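Local coordinates for protein alpha-glucosidase ([Eubacterium] rectale, PDB 6PNR) that probably hydrolyses alpha-glycosides of the sulfonated sugar sulfoquinovose, acting as a retaining-type family 31 glycoside hydrolase with a TIM-barrel catalytic domain, at residues S430-L433 / G434-Y438; W370-D373 / I374-Y378; L301-K304 / I305-N309; K559-V562 / E563-A566. All blocks are in the same frame, centred on the assembly; numbering follows the deposited sequence.

Contact 1: S430-L433 / G434-Y438; sequences SGKL and GDVVY
The flat carbonyl group of Lys432 is met by two backbone N-H groups. Asp435 N stands 40° above its plane, 2.7 Å from Lys432 O. Val436 N comes nearly along the C=O axis, 3.1 Å from Lys432 O. One oxygen thus takes two donors, which hold the peptide in place. The carboxylate of Asp435 is the second flat group. Its OD2 lies 3.8 Å from Lys432 CD, and the two side chains cross at about a right angle. The charges themselves are farther apart, with Lys432 NZ 5.7 Å from Asp435 OD2. Val436 turns CG1 away from its carbonyl carbon (chi1 -50°). This methyl meets Lys432 CB at 3.9 Å. The bond from Asp435 to Lys432 closes a type II beta turn with Leu433 and Gly434 at its corners. Gly434 has positive phi, and a CB there would clash with Leu433 O. Gly431 ends helix 408-429 in a Schellman motif. Leu433 and Val436 fold back onto that helix, against Tyr424 and Val427. The chain then enters strand 437-439 of the parallel barrel sheet, where Val437 pairs with Trp387 of the adjacent strand 386-389.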
loop_
_atom_site.group_PDB
_atom_site.type_symbol
_atom_site.label_atom_id
_atom_site.label_comp_id
_atom_site.label_asym_id
_atom_site.label_seq_id
_atom_site.Cartn_x
_atom_site.Cartn_y
_atom_site.Cartn_z
ATOM N N SER A 430 -47.212 -0.936 4.476
ATOM C CA SER A 430 -47.875 -1.978 5.248
ATOM C C SER A 430 -48.451 -1.464 6.560
ATOM O O SER A 430 -49.050 -2.248 7.302
ATOM C CB SER A 430 -46.895 -3.125 5.533
ATOM O OG SER A 430 -46.444 -3.733 4.332
ATOM N N GLY A 431 -48.280 -0.177 6.865
ATOM C CA GLY A 431 -48.754 0.370 8.124
ATOM C C GLY A 431 -48.043 -0.144 9.356
ATOM O O GLY A 431 -48.647 -0.187 10.429
ATOM N N LYS A 432 -46.766 -0.522 9.241
ATOM C CA LYS A 432 -46.059 -1.197 10.327
ATOM C C LYS A 432 -44.849 -0.422 10.855
ATOM O O LYS A 432 -44.107 -0.965 11.682
ATOM C CB LYS A 432 -45.625 -2.603 9.884
ATOM C CG LYS A 432 -46.755 -3.622 9.841
ATOM C CD LYS A 432 -47.447 -3.679 11.199
ATOM C CE LYS A 432 -48.717 -4.517 11.157
ATOM N NZ LYS A 432 -48.429 -5.973 11.083
ATOM N N LEU A 433 -44.636 0.829 10.433
ATOM C CA LEU A 433 -43.582 1.641 11.040
ATOM C C LEU A 433 -43.786 1.724 12.545
ATOM O O LEU A 433 -44.901 1.958 13.023
ATOM C CB LEU A 433 -43.564 3.048 10.447
ATOM C CG LEU A 433 -42.644 3.444 9.295
ATOM C CD1 LEU A 433 -42.528 4.970 9.269
ATOM C CD2 LEU A 433 -41.256 2.805 9.379
ATOM N N GLY A 434 -42.707 1.518 13.297
ATOM C CA GLY A 434 -42.804 1.381 14.736
ATOM C C GLY A 434 -43.241 0.015 15.230
ATOM O O GLY A 434 -43.221 -0.219 16.445
ATOM N N ASP A 435 -43.632 -0.906 14.343
ATOM C CA ASP A 435 -44.052 -2.232 14.791
ATOM C C ASP A 435 -43.147 -3.350 14.313
ATOM O O ASP A 435 -43.073 -4.391 14.970
ATOM C CB ASP A 435 -45.476 -2.546 14.326
ATOM C CG ASP A 435 -46.491 -1.533 14.820
ATOM O OD1 ASP A 435 -46.322 -1.009 15.940
ATOM O OD2 ASP A 435 -47.453 -1.268 14.072
ATOM N N VAL A 436 -42.488 -3.170 13.180
ATOM C CA VAL A 436 -41.496 -4.118 12.684
ATOM C C VAL A 436 -40.204 -3.349 12.495
ATOM O O VAL A 436 -40.213 -2.131 12.291
ATOM C CB VAL A 436 -41.913 -4.804 11.367
ATOM C CG1 VAL A 436 -43.315 -5.382 11.459
ATOM C CG2 VAL A 436 -41.791 -3.849 10.220
ATOM N N VAL A 437 -39.081 -4.048 12.574
ATOM C CA VAL A 437 -37.800 -3.359 12.477
ATOM C C VAL A 437 -36.854 -4.167 11.604
ATOM O O VAL A 437 -36.745 -5.389 11.760
ATOM C CB VAL A 437 -37.191 -3.094 13.872
ATOM C CG1 VAL A 437 -37.076 -4.380 14.688
ATOM C CG2 VAL A 437 -35.842 -2.383 13.738
ATOM N N TYR A 438 -36.183 -3.491 10.673
ATOM C CA TYR A 438 -35.110 -4.110 9.910
ATOM C C TYR A 438 -33.807 -3.422 10.288
ATOM O O TYR A 438 -33.799 -2.274 10.743
ATOM C CB TYR A 438 -35.351 -4.041 8.386
ATOM C CG TYR A 438 -35.708 -2.651 7.907
ATOM C CD1 TYR A 438 -37.022 -2.206 7.931
ATOM C CD2 TYR A 438 -34.726 -1.779 7.453
ATOM C CE1 TYR A 438 -37.355 -0.918 7.516
ATOM C CE2 TYR A 438 -35.041 -0.483 7.046
ATOM C CZ TYR A 438 -36.359 -0.063 7.077
ATOM O OH TYR A 438 -36.683 1.216 6.677
#

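Contact 2: W370-D373 / I374-Y378; sequences WFKD and IIKEY
Ile374 lays its CD1 methyl over one face of the Trp370 indole. CD1 sits 3.5 Å from the centroid of the six-membered ring, 10° off the ring normal, a CH-pi contact. Trp370 chi1 (175°) puts CG beside the carbonyl carbon. Ile374 chi2 (175°) is extended and carries CD1 out over the six-membered ring. The same methyl also approaches Phe371 CD2 at 4.0 Å. Trp370 NE1 bonds to Glu332. With an alanine here, Ile374 CD1 would probably lose the aromatic face it rests on, and Glu332 would lose its indole N-H partner.

On another side of the helix, Lys372 and Lys376 run side by side and point the same way. Lys372 CD touches Lys376 CE at 3.9 Å. Lys372 NZ forms salt bridges to Glu369, Glu425 and Glu429, and Lys376 NZ forms one to Glu429, so these carboxylates probably offset the two like charges. A water accepts from Lys376 NZ at 3.2 Å; its approach to Asp373 OD1 is unusually short and doubtful.

Four backbone N-H groups each bond to the carbonyl four residues earlier, as Lys376 N does to Lys372 O at 3.0 Å; the helix widens to a pi-type turn at 375-378. Ile375 packs on Asn423 and Ala426 of helix 408-429. Helix 365-380 lies in the connection between parallel strands 314-319 and 386-389, a beta-alpha-beta crossover of the TIM-barrel type.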
loop_
_atom_site.group_PDB
_atom_site.type_symbol
_atom_site.label_atom_id
_atom_site.label_comp_id
_atom_site.label_asym_id
_atom_site.label_seq_id
_atom_site.Cartn_x
_atom_site.Cartn_y
_atom_site.Cartn_z
ATOM N N TRP A 370 -41.397 -3.991 -7.530
ATOM C CA TRP A 370 -41.385 -5.449 -7.500
ATOM C C TRP A 370 -40.669 -5.965 -6.257
ATOM O O TRP A 370 -41.162 -6.870 -5.575
ATOM C CB TRP A 370 -40.722 -5.979 -8.772
ATOM C CG TRP A 370 -40.526 -7.470 -8.850
ATOM C CD1 TRP A 370 -41.485 -8.414 -9.079
ATOM C CD2 TRP A 370 -39.278 -8.182 -8.762
ATOM N NE1 TRP A 370 -40.916 -9.670 -9.119
ATOM C CE2 TRP A 370 -39.564 -9.553 -8.930
ATOM C CE3 TRP A 370 -37.950 -7.792 -8.551
ATOM C CZ2 TRP A 370 -38.569 -10.538 -8.892
ATOM C CZ3 TRP A 370 -36.958 -8.776 -8.517
ATOM C CH2 TRP A 370 -37.278 -10.129 -8.687
ATOM N N PHE A 371 -39.506 -5.394 -5.933
ATOM C CA PHE A 371 -38.767 -5.917 -4.788
ATOM C C PHE A 371 -39.460 -5.551 -3.486
ATOM O O PHE A 371 -39.505 -6.359 -2.547
ATOM C CB PHE A 371 -37.314 -5.427 -4.800
ATOM C CG PHE A 371 -36.361 -6.387 -4.118
ATOM C CD1 PHE A 371 -36.122 -6.298 -2.763
ATOM C CD2 PHE A 371 -35.764 -7.414 -4.825
ATOM C CE1 PHE A 371 -35.269 -7.198 -2.127
ATOM C CE2 PHE A 371 -34.911 -8.319 -4.197
ATOM C CZ PHE A 371 -34.669 -8.211 -2.849
ATOM N N LYS A 372 -40.035 -4.351 -3.426
ATOM C CA LYS A 372 -40.887 -3.993 -2.306
ATOM C C LYS A 372 -42.003 -5.018 -2.126
ATOM O O LYS A 372 -42.290 -5.443 -1.000
ATOM C CB LYS A 372 -41.453 -2.583 -2.528
ATOM C CG LYS A 372 -42.140 -1.989 -1.319
ATOM C CD LYS A 372 -42.969 -0.755 -1.679
ATOM C CE LYS A 372 -42.189 0.265 -2.487
ATOM N NZ LYS A 372 -43.033 1.492 -2.704
ATOM N N ASP A 373 -42.625 -5.452 -3.227
ATOM C CA ASP A 373 -43.706 -6.432 -3.118
ATOM C C ASP A 373 -43.192 -7.797 -2.664
ATOM O O ASP A 373 -43.922 -8.538 -1.993
ATOM C CB ASP A 373 -44.445 -6.566 -4.453
ATOM C CG ASP A 373 -45.365 -5.376 -4.745
ATOM O OD1 ASP A 373 -45.680 -4.597 -3.820
ATOM O OD2 ASP A 373 -45.780 -5.229 -5.910
ATOM N N ILE A 374 -41.954 -8.144 -3.029
ATOM C CA ILE A 374 -41.322 -9.374 -2.536
ATOM C C ILE A 374 -41.222 -9.356 -1.010
ATOM O O ILE A 374 -41.479 -10.367 -0.343
ATOM C CB ILE A 374 -39.938 -9.556 -3.194
ATOM C CG1 ILE A 374 -40.090 -9.958 -4.663
ATOM C CG2 ILE A 374 -39.082 -10.582 -2.435
ATOM C CD1 ILE A 374 -38.783 -10.050 -5.403
ATOM N N ILE A 375 -40.844 -8.210 -0.436
ATOM C CA ILE A 375 -40.757 -8.094 1.019
ATOM C C ILE A 375 -42.148 -8.186 1.643
ATOM O O ILE A 375 -42.359 -8.914 2.625
ATOM C CB ILE A 375 -40.039 -6.787 1.420
ATOM C CG1 ILE A 375 -38.616 -6.745 0.827
ATOM C CG2 ILE A 375 -40.044 -6.616 2.954
ATOM C CD1 ILE A 375 -37.908 -5.401 0.998
ATOM N N LYS A 376 -43.125 -7.464 1.072
ATOM C CA LYS A 376 -44.484 -7.500 1.616
ATOM C C LYS A 376 -45.067 -8.908 1.568
ATOM O O LYS A 376 -45.654 -9.387 2.547
ATOM C CB LYS A 376 -45.392 -6.541 0.845
ATOM C CG LYS A 376 -45.043 -5.070 0.965
ATOM C CD LYS A 376 -46.093 -4.240 0.197
ATOM C CE LYS A 376 -45.720 -2.779 0.108
ATOM N NZ LYS A 376 -46.810 -2.011 -0.573
ATOM N N GLU A 377 -44.902 -9.589 0.434
ATOM C CA GLU A 377 -45.572 -10.866 0.211
ATOM C C GLU A 377 -44.895 -12.006 0.968
ATOM O O GLU A 377 -45.569 -12.822 1.600
ATOM C CB GLU A 377 -45.618 -11.183 -1.291
ATOM C CG GLU A 377 -46.322 -12.506 -1.634
ATOM C CD GLU A 377 -46.341 -12.811 -3.142
ATOM O OE1 GLU A 377 -45.762 -12.036 -3.926
ATOM O OE2 GLU A 377 -46.935 -13.834 -3.539
ATOM N N TYR A 378 -43.564 -12.085 0.915
ATOM C CA TYR A 378 -42.871 -13.282 1.379
ATOM C C TYR A 378 -42.181 -13.126 2.727
ATOM O O TYR A 378 -41.844 -14.139 3.351
ATOM C CB TYR A 378 -41.840 -13.730 0.337
ATOM C CG TYR A 378 -42.433 -14.098 -1.002
ATOM C CD1 TYR A 378 -43.265 -15.207 -1.134
ATOM C CD2 TYR A 378 -42.131 -13.365 -2.143
ATOM C CE1 TYR A 378 -43.791 -15.566 -2.363
ATOM C CE2 TYR A 378 -42.655 -13.715 -3.381
ATOM C CZ TYR A 378 -43.485 -14.819 -3.482
ATOM O OH TYR A 378 -44.007 -15.176 -4.705
HETATM O O HOH W 1 -47.910 -3.640 -3.118
#

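Contact 3: L301-K304 / I305-N309; sequences LPKK and IKEIN
Ile305 N bonds to Leu301 O at 2.8 Å, the first of four successive i to i+4 backbone bonds that carry the helix through Ile308. Pro302 lacks an N-H, which suits the first turn, where no earlier helical carbonyl is waiting for one. Leu301 and Ile305 make the apolar side-chain contact. A chi1 of -179° sets Leu301 CG beside its own carbonyl carbon and 3.8 Å from Ile305 CD1. Leu301 CD1 lies 4.0 Å from Ile305 CG1, so the branch point and one of its methyls take part. Both residues also rest on Phe315 of strand 314-319. Replacing Leu301 by an alanine would probably leave Ile305 CD1 without its neighbour and open a gap beside Phe315.

Ile308 meets only backbone across the two segments. Its CG1 and CG2 each lie 3.7 Å from Lys304 O, and the side chain packs on Phe254 and Leu257 of helix 250-262.

The charged side chains gather elsewhere on the helix. Glu307 OE2 lies 4.1 Å from Lys303 CG, with the two chains slanting across each other. Its charge has two lysines nearby: OE2 is 5.6 Å from Lys303 NZ and 5.5 Å from Lys304 NZ. Neither is a salt bridge. The helix is amphipathic: Leu301, Ile305 and Ile308 are buried, while Lys303, Lys306 and Glu307 lie exposed. The attraction of Glu307 to Lys303 and Lys304 is likely to be modest.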
loop_
_atom_site.group_PDB
_atom_site.type_symbol
_atom_site.label_atom_id
_atom_site.label_comp_id
_atom_site.label_asym_id
_atom_site.label_seq_id
_atom_site.Cartn_x
_atom_site.Cartn_y
_atom_site.Cartn_z
ATOM N N LEU A 301 -43.493 -22.945 8.018
ATOM C CA LEU A 301 -42.997 -21.844 8.841
ATOM C C LEU A 301 -44.095 -20.872 9.269
ATOM O O LEU A 301 -44.118 -20.500 10.455
ATOM C CB LEU A 301 -41.870 -21.110 8.094
ATOM C CG LEU A 301 -41.217 -19.935 8.831
ATOM C CD1 LEU A 301 -40.685 -20.368 10.179
ATOM C CD2 LEU A 301 -40.114 -19.317 7.994
ATOM N N PRO A 302 -45.037 -20.458 8.408
ATOM C CA PRO A 302 -46.070 -19.512 8.880
ATOM C C PRO A 302 -46.844 -20.025 10.077
ATOM O O PRO A 302 -47.163 -19.261 10.996
ATOM C CB PRO A 302 -46.973 -19.339 7.645
ATOM C CG PRO A 302 -46.064 -19.620 6.470
ATOM C CD PRO A 302 -45.189 -20.754 6.968
ATOM N N LYS A 303 -47.143 -21.322 10.097
ATOM C CA LYS A 303 -47.790 -21.915 11.261
ATOM C C LYS A 303 -46.893 -21.829 12.498
ATOM O O LYS A 303 -47.360 -21.486 13.593
ATOM C CB LYS A 303 -48.151 -23.373 10.937
ATOM C CG LYS A 303 -49.197 -23.983 11.851
ATOM C CD LYS A 303 -49.606 -25.387 11.392
ATOM C CE LYS A 303 -50.709 -25.958 12.298
ATOM N NZ LYS A 303 -51.196 -27.304 11.867
ATOM N N LYS A 304 -45.601 -22.147 12.342
ATOM C CA LYS A 304 -44.672 -22.084 13.470
ATOM C C LYS A 304 -44.558 -20.670 14.013
ATOM O O LYS A 304 -44.478 -20.470 15.230
ATOM C CB LYS A 304 -43.288 -22.577 13.056
ATOM C CG LYS A 304 -43.231 -24.014 12.573
ATOM C CD LYS A 304 -43.296 -24.969 13.750
ATOM C CE LYS A 304 -42.718 -26.323 13.375
ATOM N NZ LYS A 304 -43.457 -26.922 12.229
ATOM N N ILE A 305 -44.518 -19.676 13.118
ATOM C CA ILE A 305 -44.452 -18.286 13.561
ATOM C C ILE A 305 -45.654 -17.942 14.431
ATOM O O ILE A 305 -45.512 -17.308 15.487
ATOM C CB ILE A 305 -44.326 -17.347 12.346
ATOM C CG1 ILE A 305 -42.933 -17.505 11.717
ATOM C CG2 ILE A 305 -44.561 -15.904 12.771
ATOM C CD1 ILE A 305 -42.774 -16.829 10.369
ATOM N N LYS A 306 -46.853 -18.376 14.025
ATOM C CA LYS A 306 -48.037 -18.109 14.842
ATOM C C LYS A 306 -47.893 -18.718 16.230
ATOM O O LYS A 306 -48.207 -18.071 17.237
ATOM C CB LYS A 306 -49.296 -18.652 14.163
ATOM C CG LYS A 306 -49.753 -17.886 12.926
ATOM C CD LYS A 306 -50.909 -18.627 12.244
ATOM C CE LYS A 306 -51.523 -17.816 11.107
ATOM N NZ LYS A 306 -52.538 -18.616 10.351
ATOM N N GLU A 307 -47.388 -19.955 16.304
ATOM C CA GLU A 307 -47.249 -20.623 17.595
ATOM C C GLU A 307 -46.324 -19.852 18.527
ATOM O O GLU A 307 -46.656 -19.629 19.698
ATOM C CB GLU A 307 -46.732 -22.047 17.405
ATOM C CG GLU A 307 -47.600 -22.912 16.523
ATOM C CD GLU A 307 -46.975 -24.275 16.277
ATOM O OE1 GLU A 307 -45.977 -24.600 16.965
ATOM O OE2 GLU A 307 -47.478 -25.011 15.397
ATOM N N ILE A 308 -45.149 -19.441 18.034
ATOM C CA ILE A 308 -44.237 -18.767 18.952
ATOM C C ILE A 308 -44.726 -17.351 19.259
ATOM O O ILE A 308 -44.469 -16.831 20.352
ATOM C CB ILE A 308 -42.783 -18.779 18.426
ATOM C CG1 ILE A 308 -42.634 -17.938 17.164
ATOM C CG2 ILE A 308 -42.298 -20.202 18.179
ATOM C CD1 ILE A 308 -41.199 -17.695 16.798
ATOM N N ASN A 309 -45.431 -16.703 18.316
ATOM C CA ASN A 309 -46.064 -15.414 18.606
ATOM C C ASN A 309 -46.999 -15.514 19.807
ATOM O O ASN A 309 -47.005 -14.634 20.677
ATOM C CB ASN A 309 -46.867 -14.916 17.404
ATOM C CG ASN A 309 -46.000 -14.345 16.305
ATOM O OD1 ASN A 309 -44.774 -14.245 16.436
ATOM N ND2 ASN A 309 -46.636 -13.977 15.197
#

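Contact 4: K559-V562 / E563-A566; sequences KTLV and EENA
Lys559 O accepts from Glu563 N at 2.9 Å, one of four i to i+4 bonds in the last turns of the long alpha helix 538-568. The others run from Glu564 N to Thr560 O, from Asn565 N to Leu561 O and from Ala566 N to Val562 O. Their N-H...O angles are 154 to 159°, ordinary for an alpha helix.

Van der Waals touches between side chains are slight. Glu564 OE1 comes to 4.3 Å from Leu561 CD2. The CB atoms of the later residues rest on carbonyls one turn back, as Glu564 CB does on Thr560 O at 3.3 Å. Val562 is buried against Tyr239, which Lys559 also touches.

The polar ends look mostly beyond the two segments. A chi1 of -171° and a straight chain carry the carboxylate of Glu564 off the helix to Arg574 and His570. It forms a salt bridge to Arg574 through OE1 and a hydrogen bond to His570 through OE2. It therefore ties the helix to the chain that follows and to strand 573-574. Thr560 OG1 bonds back to Tyr557 O within the helix. Asn565 is buried, and its ND2 donates to Gln231.

Water adds one more link. Val562 O, already bonded to Ala566 N, takes a second donor from a water at 2.9 Å. The same water accepts from Asn565 ND2 at 2.8 Å.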
loop_
_atom_site.group_PDB
_atom_site.type_symbol
_atom_site.label_atom_id
_atom_site.label_comp_id
_atom_site.label_asym_id
_atom_site.label_seq_id
_atom_site.Cartn_x
_atom_site.Cartn_y
_atom_site.Cartn_z
ATOM N N LYS A 559 -36.013 3.058 26.648
ATOM C CA LYS A 559 -37.144 3.533 25.855
ATOM C C LYS A 559 -37.176 5.054 25.779
ATOM O O LYS A 559 -37.490 5.616 24.725
ATOM C CB LYS A 559 -38.457 3.021 26.446
ATOM C CG LYS A 559 -38.903 1.646 25.999
ATOM C CD LYS A 559 -40.039 1.163 26.920
ATOM C CE LYS A 559 -40.534 -0.212 26.531
ATOM N NZ LYS A 559 -41.436 -0.779 27.576
ATOM N N THR A 560 -36.880 5.749 26.892
ATOM C CA THR A 560 -36.881 7.208 26.826
ATOM C C THR A 560 -35.756 7.718 25.925
ATOM O O THR A 560 -35.897 8.779 25.306
ATOM C CB THR A 560 -36.774 7.839 28.226
ATOM O OG1 THR A 560 -35.475 7.612 28.777
ATOM C CG2 THR A 560 -37.831 7.268 29.177
ATOM N N LEU A 561 -34.649 6.969 25.826
ATOM C CA LEU A 561 -33.563 7.368 24.934
ATOM C C LEU A 561 -33.942 7.162 23.475
ATOM O O LEU A 561 -33.654 8.014 22.623
ATOM C CB LEU A 561 -32.288 6.584 25.249
ATOM C CG LEU A 561 -31.767 6.601 26.682
ATOM C CD1 LEU A 561 -30.378 6.010 26.731
ATOM C CD2 LEU A 561 -31.763 8.022 27.259
ATOM N N VAL A 562 -34.565 6.027 23.162
ATOM C CA VAL A 562 -34.999 5.795 21.787
ATOM C C VAL A 562 -36.063 6.815 21.398
ATOM O O VAL A 562 -36.082 7.329 20.273
ATOM C CB VAL A 562 -35.494 4.347 21.627
ATOM C CG1 VAL A 562 -36.014 4.111 20.227
ATOM C CG2 VAL A 562 -34.354 3.349 21.957
ATOM N N GLU A 563 -36.946 7.154 22.335
ATOM C CA GLU A 563 -37.946 8.175 22.040
ATOM C C GLU A 563 -37.301 9.543 21.851
ATOM O O GLU A 563 -37.711 10.307 20.968
ATOM C CB GLU A 563 -38.990 8.220 23.154
ATOM C CG GLU A 563 -40.119 9.203 22.883
ATOM C CD GLU A 563 -41.203 9.134 23.940
ATOM O OE1 GLU A 563 -40.852 8.995 25.136
ATOM O OE2 GLU A 563 -42.398 9.204 23.569
ATOM N N GLU A 564 -36.297 9.869 22.670
ATOM C CA GLU A 564 -35.552 11.113 22.473
ATOM C C GLU A 564 -34.875 11.135 21.109
ATOM O O GLU A 564 -34.875 12.166 20.423
ATOM C CB GLU A 564 -34.519 11.292 23.596
ATOM C CG GLU A 564 -33.839 12.672 23.615
ATOM C CD GLU A 564 -32.794 12.827 24.723
ATOM O OE1 GLU A 564 -32.685 11.925 25.589
ATOM O OE2 GLU A 564 -32.069 13.854 24.720
ATOM N N ASN A 565 -34.293 10.002 20.696
ATOM C CA ASN A 565 -33.695 9.924 19.369
ATOM C C ASN A 565 -34.728 10.199 18.284
ATOM O O ASN A 565 -34.475 10.968 17.346
ATOM C CB ASN A 565 -33.049 8.547 19.160
ATOM C CG ASN A 565 -32.374 8.436 17.812
ATOM O OD1 ASN A 565 -31.390 9.124 17.554
ATOM N ND2 ASN A 565 -32.901 7.588 16.939
ATOM N N ALA A 566 -35.910 9.578 18.397
ATOM C CA ALA A 566 -36.951 9.784 17.394
ATOM C C ALA A 566 -37.474 11.219 17.394
ATOM O O ALA A 566 -37.896 11.717 16.345
ATOM C CB ALA A 566 -38.106 8.804 17.622
HETATM O O HOH W 2 -35.416 6.420 17.555
#

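How the contacts relate
All four contacts are local and follow one another without nesting or crossing. Contact 3 comes first, on helix 301-310, just before strand 314-319. Contact 2 lies on helix 365-380, ahead of strand 386-389. Contact 1 closes the loop from helix 408-429 into strand 437-439. Contact 4 comes last, near the end of helix 538-568. Contacts 1 and 2 touch, with Ser430 OG packed 3.9 Å from Lys376 CG, joining helix 365-380 to the loop that follows helix 408-429. Contacts 2 and 3 come within about 7 Å at their nearest atoms. Contact 4 touches none; its centre lies about 30 Å from those of contacts 2 and 3 but about 17 Å from that of contact 1.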